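Local coordinates for protein fructose-bisphosphate aldolase (Slackia heliotrinireducens, PDB 4MOZ) that belongs to the DeoC/LacD family of aldolases and folds as a TIM barrel, a closed ring of eight parallel strands surrounded by helices, at residues L37-D43 with C77-Q83; D64-K70 with Y90-Y94; I194-A198 with L226-S230. One frame throughout, in Å; residues are numbered along the deposited sequence.

Contact 1. Residues L37-D43 with C77-Q83; sequences LMLFACD and CGVMAGQ
Parallel pairing of Leu39, Phe40 and Ala41 with Val79, Met80 and Ala81 joins the first two strands of the barrel. Phe40 N donates to Val79 O at 2.8 Å and Ala81 N to Phe40 O at 2.9 Å, while Cys42 N extends the ladder with a 2.8 Å bond to Ala81 O. At the other end Met38 O receives two N-H groups, from Val79 N at 3.1 Å and, weakly, from Gly78 N. The two faces of this TIM-barrel sheet meet different surroundings. Leu37, Leu39, Val79 and Ala81 face the barrel interior, where Trp176 and Leu100 touch Leu39 and Ala81, and Val174 touches Leu37. Val79 has chi1 of -61°, which places CG2 between its backbone N and carbonyl carbon and brings it 3.8 Å from Leu39 CG; Leu37 CD1 touches the same methyl, the two side chains crossing at about a right angle. Further along, Leu39 CD2 meets Ala81 CB at 4.1 Å. Phe40 and Met80, a selenomethionine in the model, instead turn outward to helix 66-74. Cys42 SG lies over one face of the Phe40 ring, offset toward the rim, and the selenium of Met38 rests against Cys77 CA. Beyond the strands, a bend at chi2 (86°) turns the Gln83 amide toward Asp43. Gln83 NE2 donates to Asp43 O at 3.0 Å, almost straight and on a lone pair in the carbonyl plane, and is also bonded to Ser105 OG; a water donates to both Gln83 OE1 and Cys42 O, 2.7 Å from the latter.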
loop_
_atom_site.group_PDB
_atom_site.type_symbol
_atom_site.label_atom_id
_atom_site.label_comp_id
_atom_site.label_asym_id
_atom_site.label_seq_id
_atom_site.Cartn_x
_atom_site.Cartn_y
_atom_site.Cartn_z
ATOM N N LEU C 37 -18.564 16.963 -27.263
ATOM C CA LEU C 37 -17.153 17.051 -26.901
ATOM C C LEU C 37 -16.216 16.746 -28.059
ATOM O O LEU C 37 -16.157 15.608 -28.540
ATOM C CB LEU C 37 -16.823 16.146 -25.703
ATOM C CG LEU C 37 -15.375 16.196 -25.185
ATOM C CD1 LEU C 37 -15.047 17.553 -24.578
ATOM C CD2 LEU C 37 -15.110 15.084 -24.181
HETATM N N MSE C 38 -15.491 17.772 -28.497
HETATM C CA MSE C 38 -14.395 17.606 -29.448
HETATM C C MSE C 38 -13.106 17.585 -28.638
HETATM O O MSE C 38 -12.661 18.623 -28.144
HETATM C CB MSE C 38 -14.385 18.743 -30.479
HETATM C CG MSE C 38 -13.454 18.525 -31.668
HETATM SE SE MSE C 38 -11.549 18.535 -31.191
HETATM C CE MSE C 38 -10.780 18.615 -32.990
ATOM N N LEU C 39 -12.523 16.398 -28.488
ATOM C CA LEU C 39 -11.323 16.216 -27.675
ATOM C C LEU C 39 -10.074 16.041 -28.536
ATOM O O LEU C 39 -9.998 15.130 -29.367
ATOM C CB LEU C 39 -11.496 15.025 -26.716
ATOM C CG LEU C 39 -10.363 14.736 -25.718
ATOM C CD1 LEU C 39 -10.912 14.225 -24.395
ATOM C CD2 LEU C 39 -9.322 13.768 -26.279
ATOM N N PHE C 40 -9.102 16.922 -28.329
ATOM C CA PHE C 40 -7.804 16.817 -28.981
ATOM C C PHE C 40 -6.841 16.099 -28.030
ATOM O O PHE C 40 -6.413 16.655 -27.008
ATOM C CB PHE C 40 -7.309 18.211 -29.387
ATOM C CG PHE C 40 -5.941 18.236 -30.026
ATOM C CD1 PHE C 40 -5.516 17.211 -30.874
ATOM C CD2 PHE C 40 -5.089 19.317 -29.807
ATOM C CE1 PHE C 40 -4.262 17.248 -31.461
ATOM C CE2 PHE C 40 -3.831 19.365 -30.401
ATOM C CZ PHE C 40 -3.419 18.328 -31.227
ATOM N N ALA C 41 -6.531 14.847 -28.372
ATOM C CA ALA C 41 -5.700 13.982 -27.541
ATOM C C ALA C 41 -4.208 14.216 -27.784
ATOM O O ALA C 41 -3.711 14.053 -28.904
ATOM C CB ALA C 41 -6.067 12.520 -27.771
ATOM N N CYS C 42 -3.504 14.597 -26.721
ATOM C CA CYS C 42 -2.074 14.903 -26.783
ATOM C C CYS C 42 -1.293 14.152 -25.705
ATOM O O CYS C 42 -0.295 14.653 -25.187
ATOM C CB CYS C 42 -1.856 16.412 -26.622
ATOM S SG CYS C 42 -2.606 17.424 -27.916
ATOM N N ASP C 43 -1.747 12.946 -25.381
ATOM C CA ASP C 43 -1.171 12.157 -24.297
ATOM C C ASP C 43 -0.274 11.017 -24.793
ATOM O O ASP C 43 0.302 10.281 -23.989
ATOM C CB ASP C 43 -2.291 11.594 -23.418
ATOM C CG ASP C 43 -3.187 10.607 -24.165
ATOM O OD1 ASP C 43 -3.616 10.917 -25.299
ATOM O OD2 ASP C 43 -3.467 9.522 -23.611
ATOM N N CYS C 77 -10.891 23.416 -31.063
ATOM C CA CYS C 77 -11.027 22.187 -30.283
ATOM C C CYS C 77 -11.902 22.463 -29.066
ATOM O O CYS C 77 -12.048 23.617 -28.657
ATOM C CB CYS C 77 -9.653 21.685 -29.814
ATOM S SG CYS C 77 -8.363 21.582 -31.081
ATOM N N GLY C 78 -12.486 21.410 -28.495
ATOM C CA GLY C 78 -13.248 21.525 -27.256
ATOM C C GLY C 78 -12.275 21.554 -26.097
ATOM O O GLY C 78 -12.162 22.565 -25.394
ATOM N N VAL C 79 -11.568 20.438 -25.906
ATOM C CA VAL C 79 -10.505 20.339 -24.904
ATOM C C VAL C 79 -9.208 19.780 -25.492
ATOM O O VAL C 79 -9.229 18.994 -26.449
ATOM C CB VAL C 79 -10.900 19.470 -23.677
ATOM C CG1 VAL C 79 -12.099 20.054 -22.944
ATOM C CG2 VAL C 79 -11.156 18.021 -24.074
HETATM N N MSE C 80 -8.086 20.212 -24.929
HETATM C CA MSE C 80 -6.813 19.573 -25.197
HETATM C C MSE C 80 -6.478 18.705 -24.001
HETATM O O MSE C 80 -6.357 19.203 -22.879
HETATM C CB MSE C 80 -5.713 20.605 -25.417
HETATM C CG MSE C 80 -4.357 19.978 -25.678
HETATM SE SE MSE C 80 -2.945 21.300 -25.665
HETATM C CE MSE C 80 -1.413 20.125 -25.912
ATOM N N ALA C 81 -6.345 17.405 -24.246
ATOM C CA ALA C 81 -6.025 16.441 -23.191
ATOM C C ALA C 81 -4.544 16.086 -23.201
ATOM O O ALA C 81 -4.014 15.637 -24.221
ATOM C CB ALA C 81 -6.876 15.186 -23.328
ATOM N N GLY C 82 -3.882 16.297 -22.065
ATOM C CA GLY C 82 -2.467 15.957 -21.920
ATOM C C GLY C 82 -2.051 15.762 -20.475
ATOM O O GLY C 82 -2.799 16.106 -19.554
ATOM N N GLN C 83 -0.852 15.213 -20.276
ATOM C CA GLN C 83 -0.305 15.017 -18.932
ATOM C C GLN C 83 -0.077 16.349 -18.224
ATOM O O GLN C 83 0.168 17.375 -18.874
ATOM C CB GLN C 83 1.000 14.218 -18.980
ATOM C CG GLN C 83 0.832 12.743 -19.317
ATOM C CD GLN C 83 0.800 12.479 -20.812
ATOM O OE1 GLN C 83 1.022 13.388 -21.624
ATOM N NE2 GLN C 83 0.522 11.230 -21.188
HETATM O O HOH W 1 1.984 13.295 -24.580
#

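Contact 2. Residues D64-K70 with Y90-Y94; sequences DPEHLFK and YAADY
Phe69 and the two tyrosines Tyr90 and Tyr94 form an aromatic cluster in which two methylenes sit over ring faces. Tyr90 CB stands 3.5 Å from the centroid of the Phe69 ring, directly over its centre. Phe69 CB does the same to Tyr94, 3.7 Å from that ring's centroid, so Phe69 offers its ring to one tyrosine and its methylene to the other. The Phe69 and Tyr90 rings are near parallel (planes 24° apart) but slid so far that they barely overlap, and the Phe69 and Tyr94 rings meet obliquely. Further apolar contacts extend this patch at Tyr90, whose phenol end runs past Glu66 CB and Pro65 CB. Helix 66-74 lies in the beta-alpha-beta crossover between strands 37-41 and 79-82, and Tyr90-Tyr94 runs from the end of helix 84-90 into the loop before strand 99-102; the cluster thus joins helix 66-74 to the end of helix 84-90 and the loop after it, with Met80 of strand 79-82 beneath Phe69. Polar contacts lie at the helix start, beside a second subunit. Tyr94 OH donates to Glu66 OE2 at 2.6 Å, and Glu66 OE2 accepts on its anti lone pair, the one directed away from the other carboxylate oxygen. Glu66 reaches it with an extended chain, CG lying opposite its own N (chi1 -161°), and the carboxylate plane stands nearly perpendicular to the tyrosine ring, at 84°. Glu66 N in turn donates to Asp64 OD1 at 3.0 Å, a capping bond that arrives from above the carboxylate plane. A water donates to Asp64 OD1 at 2.8 Å and is hydrogen-bonded to Tyr90 OH, at the ring's edge. Arg235 of a second subunit packs on Glu66 and forms a salt bridge with Asp93.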
loop_
_atom_site.group_PDB
_atom_site.type_symbol
_atom_site.label_atom_id
_atom_site.label_comp_id
_atom_site.label_asym_id
_atom_site.label_seq_id
_atom_site.Cartn_x
_atom_site.Cartn_y
_atom_site.Cartn_z
ATOM N N ASP C 64 8.539 18.468 -32.469
ATOM C CA ASP C 64 8.581 19.486 -31.417
ATOM C C ASP C 64 7.229 19.498 -30.701
ATOM O O ASP C 64 6.203 19.720 -31.332
ATOM C CB ASP C 64 8.891 20.868 -32.015
ATOM C CG ASP C 64 9.074 21.964 -30.957
ATOM O OD1 ASP C 64 8.660 21.805 -29.788
ATOM O OD2 ASP C 64 9.644 23.014 -31.314
ATOM N N PRO C 65 7.225 19.251 -29.381
ATOM C CA PRO C 65 5.988 19.202 -28.589
ATOM C C PRO C 65 5.148 20.482 -28.614
ATOM O O PRO C 65 3.935 20.409 -28.410
ATOM C CB PRO C 65 6.489 18.940 -27.172
ATOM C CG PRO C 65 7.786 18.237 -27.368
ATOM C CD PRO C 65 8.399 18.871 -28.577
ATOM N N GLU C 66 5.774 21.637 -28.850
ATOM C CA GLU C 66 5.029 22.896 -28.920
ATOM C C GLU C 66 4.008 22.897 -30.071
ATOM O O GLU C 66 3.003 23.609 -30.027
ATOM C CB GLU C 66 5.967 24.104 -29.014
ATOM C CG GLU C 66 5.279 25.405 -28.617
ATOM C CD GLU C 66 6.202 26.609 -28.566
ATOM O OE1 GLU C 66 7.440 26.444 -28.599
ATOM O OE2 GLU C 66 5.675 27.737 -28.479
ATOM N N HIS C 67 4.285 22.085 -31.088
ATOM C CA HIS C 67 3.349 21.786 -32.174
ATOM C C HIS C 67 1.952 21.523 -31.665
ATOM O O HIS C 67 0.980 22.072 -32.199
ATOM C CB HIS C 67 3.877 20.584 -32.949
ATOM C CG HIS C 67 3.108 20.258 -34.208
ATOM N ND1 HIS C 67 2.988 21.123 -35.233
ATOM C CD2 HIS C 67 2.453 19.089 -34.599
ATOM C CE1 HIS C 67 2.275 20.547 -36.220
ATOM N NE2 HIS C 67 1.952 19.300 -35.830
ATOM N N LEU C 68 1.839 20.702 -30.620
ATOM C CA LEU C 68 0.538 20.338 -30.052
ATOM C C LEU C 68 -0.209 21.555 -29.518
ATOM O O LEU C 68 -1.418 21.689 -29.714
ATOM C CB LEU C 68 0.697 19.286 -28.948
ATOM C CG LEU C 68 1.488 18.015 -29.295
ATOM C CD1 LEU C 68 1.745 17.172 -28.056
ATOM C CD2 LEU C 68 0.789 17.191 -30.364
ATOM N N PHE C 69 0.516 22.448 -28.852
ATOM C CA PHE C 69 -0.095 23.633 -28.260
ATOM C C PHE C 69 -0.453 24.686 -29.307
ATOM O O PHE C 69 -1.437 25.412 -29.148
ATOM C CB PHE C 69 0.801 24.207 -27.165
ATOM C CG PHE C 69 0.858 23.353 -25.925
ATOM C CD1 PHE C 69 1.754 22.284 -25.835
ATOM C CD2 PHE C 69 0.008 23.607 -24.850
ATOM C CE1 PHE C 69 1.803 21.491 -24.698
ATOM C CE2 PHE C 69 0.056 22.819 -23.712
ATOM C CZ PHE C 69 0.955 21.760 -23.633
ATOM N N LYS C 70 0.337 24.753 -30.378
ATOM C CA LYS C 70 0.048 25.637 -31.502
ATOM C C LYS C 70 -1.241 25.208 -32.201
ATOM O O LYS C 70 -2.059 26.051 -32.566
ATOM C CB LYS C 70 1.207 25.653 -32.502
ATOM C CG LYS C 70 2.470 26.356 -32.021
ATOM C CD LYS C 70 3.512 26.349 -33.133
ATOM C CE LYS C 70 4.888 26.778 -32.649
ATOM N NZ LYS C 70 5.003 28.252 -32.525
ATOM N N TYR C 90 4.066 24.474 -20.944
ATOM C CA TYR C 90 3.642 25.331 -22.054
ATOM C C TYR C 90 2.434 26.227 -21.774
ATOM O O TYR C 90 2.254 27.239 -22.454
ATOM C CB TYR C 90 3.365 24.482 -23.294
ATOM C CG TYR C 90 4.588 23.789 -23.853
ATOM C CD1 TYR C 90 5.393 24.422 -24.798
ATOM C CD2 TYR C 90 4.939 22.500 -23.438
ATOM C CE1 TYR C 90 6.511 23.795 -25.324
ATOM C CE2 TYR C 90 6.058 21.865 -23.953
ATOM C CZ TYR C 90 6.841 22.519 -24.895
ATOM O OH TYR C 90 7.956 21.906 -25.417
ATOM N N ALA C 91 1.619 25.859 -20.786
ATOM C CA ALA C 91 0.330 26.522 -20.535
ATOM C C ALA C 91 0.405 28.031 -20.351
ATOM O O ALA C 91 -0.527 28.737 -20.735
ATOM C CB ALA C 91 -0.387 25.888 -19.349
ATOM N N ALA C 92 1.494 28.526 -19.764
ATOM C CA ALA C 92 1.647 29.969 -19.547
ATOM C C ALA C 92 1.678 30.742 -20.870
ATOM O O ALA C 92 1.189 31.870 -20.941
ATOM C CB ALA C 92 2.885 30.273 -18.710
ATOM N N ASP C 93 2.229 30.117 -21.911
ATOM C CA ASP C 93 2.280 30.717 -23.241
ATOM C C ASP C 93 1.055 30.395 -24.094
ATOM O O ASP C 93 0.915 30.912 -25.200
ATOM C CB ASP C 93 3.547 30.278 -23.978
ATOM C CG ASP C 93 4.800 30.829 -23.348
ATOM O OD1 ASP C 93 4.789 32.000 -22.919
ATOM O OD2 ASP C 93 5.799 30.094 -23.280
ATOM N N TYR C 94 0.185 29.528 -23.583
ATOM C CA TYR C 94 -1.021 29.118 -24.298
ATOM C C TYR C 94 -2.232 29.083 -23.360
ATOM O O TYR C 94 -2.852 28.034 -23.184
ATOM C CB TYR C 94 -0.794 27.759 -24.969
ATOM C CG TYR C 94 0.258 27.808 -26.048
ATOM C CD1 TYR C 94 1.607 27.603 -25.750
ATOM C CD2 TYR C 94 -0.089 28.080 -27.368
ATOM C CE1 TYR C 94 2.577 27.662 -26.739
ATOM C CE2 TYR C 94 0.873 28.142 -28.365
ATOM C CZ TYR C 94 2.201 27.934 -28.044
ATOM O OH TYR C 94 3.148 27.993 -29.031
HETATM O O HOH W 2 9.261 22.949 -27.278
#

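Contact 3. Residues I194-A198 with L226-S230; sequences IAGAA and LAVAS
Ala229 presents its methyl to Ile194, Ala195 and Ala198 where two consecutive outer helices of the TIM barrel, 191-204 and 222-232, run side by side. The short segments are nearly parallel, 17° apart, with axes approaching to 8.1 Å, a close spacing that the small side chains permit. Ala229 CB comes within 3.7 Å of Ala195 CA and is 4.0 Å from Ala198 CB, so it nestles against the backbone of the facing helix as well as its methyls. Ile194 divides its branches: with chi1 at -57°, CG2 lies opposite the backbone N and touches Ala229 CB at 4.0 Å, whereas CG1 and CD1 lead away from the neighbouring helix. The same CG2 meets Leu226 CD1 at 4.3 Å; Pro214 packs on both residues. On the other flank Val228 CG1, opposite its own N (chi1 175°), reaches Ala195 CB at 4.1 Å, and Asn50 of a third subunit packs on this pair. Leu238 of strand 237-240 lies against Leu226, Ala198 and Ala229. No hydrogen bond links the two segments, and Ala198 CB packs 3.4 Å from Ala229 O.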
loop_
_atom_site.group_PDB
_atom_site.type_symbol
_atom_site.label_atom_id
_atom_site.label_comp_id
_atom_site.label_asym_id
_atom_site.label_seq_id
_atom_site.Cartn_x
_atom_site.Cartn_y
_atom_site.Cartn_z
ATOM N N ILE C 194 -17.535 -3.157 -26.252
ATOM C CA ILE C 194 -17.624 -1.702 -26.318
ATOM C C ILE C 194 -18.808 -1.195 -25.496
ATOM O O ILE C 194 -18.701 -0.189 -24.794
ATOM C CB ILE C 194 -17.732 -1.216 -27.784
ATOM C CG1 ILE C 194 -16.538 -1.714 -28.619
ATOM C CG2 ILE C 194 -17.880 0.301 -27.857
ATOM C CD1 ILE C 194 -15.168 -1.346 -28.088
ATOM N N ALA C 195 -19.930 -1.909 -25.577
ATOM C CA ALA C 195 -21.123 -1.565 -24.807
ATOM C C ALA C 195 -20.884 -1.727 -23.304
ATOM O O ALA C 195 -21.289 -0.871 -22.509
ATOM C CB ALA C 195 -22.317 -2.389 -25.266
ATOM N N GLY C 196 -20.214 -2.817 -22.929
ATOM C CA GLY C 196 -19.842 -3.072 -21.536
ATOM C C GLY C 196 -18.985 -1.960 -20.960
ATOM O O GLY C 196 -19.257 -1.447 -19.867
ATOM N N ALA C 197 -17.953 -1.584 -21.714
ATOM C CA ALA C 197 -17.036 -0.513 -21.336
ATOM C C ALA C 197 -17.781 0.801 -21.125
ATOM O O ALA C 197 -17.548 1.506 -20.143
ATOM C CB ALA C 197 -15.955 -0.352 -22.398
ATOM N N ALA C 198 -18.689 1.115 -22.047
ATOM C CA ALA C 198 -19.491 2.329 -21.966
ATOM C C ALA C 198 -20.360 2.368 -20.709
ATOM O O ALA C 198 -20.469 3.409 -20.061
ATOM C CB ALA C 198 -20.347 2.482 -23.212
ATOM N N LEU C 226 -22.396 0.763 -32.354
ATOM C CA LEU C 226 -22.069 1.812 -31.388
ATOM C C LEU C 226 -23.300 2.403 -30.689
ATOM O O LEU C 226 -23.209 2.844 -29.541
ATOM C CB LEU C 226 -21.263 2.932 -32.059
ATOM C CG LEU C 226 -20.663 4.025 -31.162
ATOM C CD1 LEU C 226 -19.636 3.453 -30.192
ATOM C CD2 LEU C 226 -20.047 5.140 -31.994
ATOM N N ALA C 227 -24.439 2.418 -31.383
ATOM C CA ALA C 227 -25.699 2.901 -30.803
ATOM C C ALA C 227 -26.063 2.177 -29.504
ATOM O O ALA C 227 -26.573 2.794 -28.569
ATOM C CB ALA C 227 -26.835 2.798 -31.811
ATOM N N VAL C 228 -25.789 0.874 -29.455
ATOM C CA VAL C 228 -26.031 0.067 -28.259
ATOM C C VAL C 228 -25.160 0.547 -27.084
ATOM O O VAL C 228 -25.622 0.612 -25.939
ATOM C CB VAL C 228 -25.798 -1.435 -28.551
ATOM C CG1 VAL C 228 -25.920 -2.272 -27.286
ATOM C CG2 VAL C 228 -26.782 -1.921 -29.604
ATOM N N ALA C 229 -23.912 0.899 -27.384
ATOM C CA ALA C 229 -22.984 1.404 -26.377
ATOM C C ALA C 229 -23.388 2.789 -25.870
ATOM O O ALA C 229 -23.311 3.059 -24.670
ATOM C CB ALA C 229 -21.566 1.425 -26.924
ATOM N N SER C 230 -23.823 3.653 -26.787
ATOM C CA SER C 230 -24.293 4.986 -26.423
ATOM C C SER C 230 -25.514 4.900 -25.514
ATOM O O SER C 230 -25.682 5.725 -24.614
ATOM C CB SER C 230 -24.611 5.805 -27.670
ATOM O OG SER C 230 -23.422 6.111 -28.380
#

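Contacts 1 and 2 are neighbours, their centres about 13 Å apart: helix 66-74 is followed in the chain by strand 79-82, and their segments alternate along the sequence. They touch where Met80 CE lies 3.7 Å from Phe69 CZ and Phe40 packs on Leu68. Contact 1 is buried in the barrel wall and held mainly by backbone bonds, whereas contact 2, about 18 Å from the chain centre and only partly buried, is marked by its aromatic cluster and a carboxylate-phenol bond. Contact 3 also belongs to the helical layer but is buried, without a hydrogen bond across it, and made mainly of alanine and aliphatic packing. It lies across the chain's centre from contact 2, about 34 Å away between centres.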